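Side-chain contact in dihydroneopterin triphosphate diphosphatase (Escherichia coli O157:H7, PDB 5U7F), which probably hydrolyses dihydroneopterin triphosphate to dihydroneopterin monophosphate and pyrophosphate, a step of folate biosynthesis, and also acts on nucleoside triphosphates with a preference for dATP: residues Val14-Gln19 and Tyr121-Ala126. Sequence-based numbering, arbitrary orientation.
Sequences VVIYAQ and YKWLDA
Trp123 carries its whole side of this contact, reaching strand 14-18 with the benzo part of its indole. Its CZ3 lies 3.8 Å from Ala18 N. The same CZ3 is 4.2 Å from Ala18 CB. Its CH2 meets the methyl CG2 of Ile16 at 4.3 Å. Between these two neighbours the backbone of Tyr17 closes the row: its CA sits near the indole plane, at the ring edge, 4.2 Å from CZ3. No hydrogen bond joins the segments and the side-chain pairs are apolar, evidence for van der Waals contact alone; the interface buries 113 Å² summed over both sides. The axes of the short strand segments come no closer than 8.7 Å and cross at -69°. With CG anti to the carbonyl carbon (chi1 -69°), the indole's six-membered ring spans that gap. At the other end of the ring, NE1 donates a hydrogen bond to Arg111 O, which helps fix the indole's rotation. Leu25 of strand 23-29 touches Trp123 and pairs through its backbone with Ile16. Ile16 also packs on Val61 of helix 49-61, the Nudix-box helix. Trp123 thus links strand 118-125, one of two outermost strands, to the non-adjacent strand 10-18 in the mixed sheet of the Nudix fold.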
loop_
_atom_site.group_PDB
_atom_site.type_symbol
_atom_site.label_atom_id
_atom_site.label_comp_id
_atom_site.label_asym_id
_atom_site.label_seq_id
_atom_site.Cartn_x
_atom_site.Cartn_y
_atom_site.Cartn_z
ATOM N N VAL A 14 1.042 -2.243 1.905
ATOM C CA VAL A 14 1.017 -2.102 3.362
ATOM C C VAL A 14 -0.247 -1.369 3.770
ATOM O O VAL A 14 -0.451 -0.178 3.469
ATOM C CB VAL A 14 2.254 -1.357 3.913
ATOM C CG1 VAL A 14 2.157 -1.261 5.443
ATOM C CG2 VAL A 14 3.532 -2.043 3.498
ATOM N N VAL A 15 -1.148 -2.095 4.410
ATOM C CA VAL A 15 -2.358 -1.471 4.902
ATOM C C VAL A 15 -2.051 -0.840 6.240
ATOM O O VAL A 15 -1.775 -1.528 7.241
ATOM C CB VAL A 15 -3.528 -2.478 5.001
ATOM C CG1 VAL A 15 -4.761 -1.784 5.448
ATOM C CG2 VAL A 15 -3.795 -3.117 3.640
ATOM N N ILE A 16 -2.068 0.485 6.225
ATOM C CA ILE A 16 -1.877 1.306 7.411
ATOM C C ILE A 16 -3.214 1.704 8.033
ATOM O O ILE A 16 -4.133 2.179 7.373
ATOM C CB ILE A 16 -1.048 2.572 7.089
ATOM C CG1 ILE A 16 0.337 2.160 6.611
ATOM C CG2 ILE A 16 -0.929 3.491 8.323
ATOM C CD1 ILE A 16 1.279 3.274 6.263
ATOM N N TYR A 17 -3.323 1.506 9.345
ATOM C CA TYR A 17 -4.555 1.834 10.037
ATOM C C TYR A 17 -4.268 2.181 11.484
ATOM O O TYR A 17 -3.227 1.857 12.017
ATOM C CB TYR A 17 -5.563 0.700 9.954
ATOM C CG TYR A 17 -5.193 -0.544 10.753
ATOM C CD1 TYR A 17 -4.247 -1.442 10.288
ATOM C CD2 TYR A 17 -5.795 -0.803 11.982
ATOM C CE1 TYR A 17 -3.909 -2.574 11.015
ATOM C CE2 TYR A 17 -5.474 -1.915 12.709
ATOM C CZ TYR A 17 -4.526 -2.802 12.236
ATOM O OH TYR A 17 -4.209 -3.933 12.953
ATOM N N ALA A 18 -5.189 2.933 12.080
ATOM C CA ALA A 18 -5.042 3.322 13.465
ATOM C C ALA A 18 -5.727 2.300 14.336
ATOM O O ALA A 18 -6.898 1.995 14.127
ATOM C CB ALA A 18 -5.638 4.695 13.710
ATOM N N GLN A 19 -5.011 1.827 15.342
ATOM C CA GLN A 19 -5.558 0.841 16.285
ATOM C C GLN A 19 -6.773 1.342 17.086
ATOM O O GLN A 19 -7.737 0.617 17.272
ATOM C CB GLN A 19 -4.480 0.403 17.255
ATOM C CG GLN A 19 -4.934 -0.706 18.237
ATOM C CD GLN A 19 -5.443 -1.972 17.538
ATOM O OE1 GLN A 19 -4.972 -2.337 16.464
ATOM N NE2 GLN A 19 -6.400 -2.651 18.160
ATOM N N TYR A 121 -3.878 12.879 1.478
ATOM C CA TYR A 121 -4.187 11.698 2.296
ATOM C C TYR A 121 -5.504 11.917 3.054
ATOM O O TYR A 121 -5.926 13.064 3.327
ATOM C CB TYR A 121 -3.041 11.381 3.263
ATOM C CG TYR A 121 -2.940 12.310 4.449
ATOM C CD1 TYR A 121 -2.178 13.473 4.389
ATOM C CD2 TYR A 121 -3.588 12.013 5.635
ATOM C CE1 TYR A 121 -2.074 14.328 5.484
ATOM C CE2 TYR A 121 -3.493 12.861 6.743
ATOM C CZ TYR A 121 -2.733 14.016 6.659
ATOM O OH TYR A 121 -2.650 14.854 7.758
ATOM N N LYS A 122 -6.183 10.817 3.353
ATOM C CA LYS A 122 -7.406 10.839 4.161
ATOM C C LYS A 122 -7.460 9.625 5.101
ATOM O O LYS A 122 -7.061 8.517 4.712
ATOM C CB LYS A 122 -8.645 10.842 3.267
ATOM C CG LYS A 122 -9.004 12.192 2.698
ATOM C CD LYS A 122 -9.472 13.149 3.801
ATOM C CE LYS A 122 -9.864 14.517 3.243
ATOM N NZ LYS A 122 -9.961 15.529 4.327
ATOM N N TRP A 123 -7.946 9.827 6.328
ATOM C CA TRP A 123 -8.277 8.714 7.222
ATOM C C TRP A 123 -9.751 8.403 7.051
ATOM O O TRP A 123 -10.600 9.275 7.182
ATOM C CB TRP A 123 -7.984 9.058 8.704
ATOM C CG TRP A 123 -6.525 9.171 9.023
ATOM C CD1 TRP A 123 -5.763 10.311 9.030
ATOM C CD2 TRP A 123 -5.652 8.109 9.338
ATOM N NE1 TRP A 123 -4.466 10.012 9.341
ATOM C CE2 TRP A 123 -4.364 8.660 9.529
ATOM C CE3 TRP A 123 -5.829 6.737 9.499
ATOM C CZ2 TRP A 123 -3.271 7.881 9.884
ATOM C CZ3 TRP A 123 -4.773 5.988 9.839
ATOM C CH2 TRP A 123 -3.497 6.543 10.030
ATOM N N LEU A 124 -10.056 7.151 6.756
ATOM C CA LEU A 124 -11.412 6.711 6.487
ATOM C C LEU A 124 -11.750 5.476 7.288
ATOM O O LEU A 124 -10.870 4.654 7.532
ATOM C CB LEU A 124 -11.579 6.377 5.004
ATOM C CG LEU A 124 -11.286 7.514 4.039
ATOM C CD1 LEU A 124 -11.067 6.984 2.612
ATOM C CD2 LEU A 124 -12.441 8.474 4.088
ATOM N N ASP A 125 -13.022 5.295 7.633
ATOM C CA ASP A 125 -13.419 4.026 8.223
ATOM C C ASP A 125 -13.200 2.947 7.174
ATOM O O ASP A 125 -13.245 3.206 5.951
ATOM C CB ASP A 125 -14.867 4.021 8.723
ATOM C CG ASP A 125 -15.886 4.265 7.627
ATOM O OD1 ASP A 125 -16.272 3.304 6.906
ATOM O OD2 ASP A 125 -16.338 5.423 7.517
ATOM N N ALA A 126 -12.933 1.744 7.654
ATOM C CA ALA A 126 -12.407 0.684 6.791
ATOM C C ALA A 126 -13.339 0.333 5.629
ATOM O O ALA A 126 -12.868 0.183 4.498
ATOM C CB ALA A 126 -12.079 -0.555 7.627
#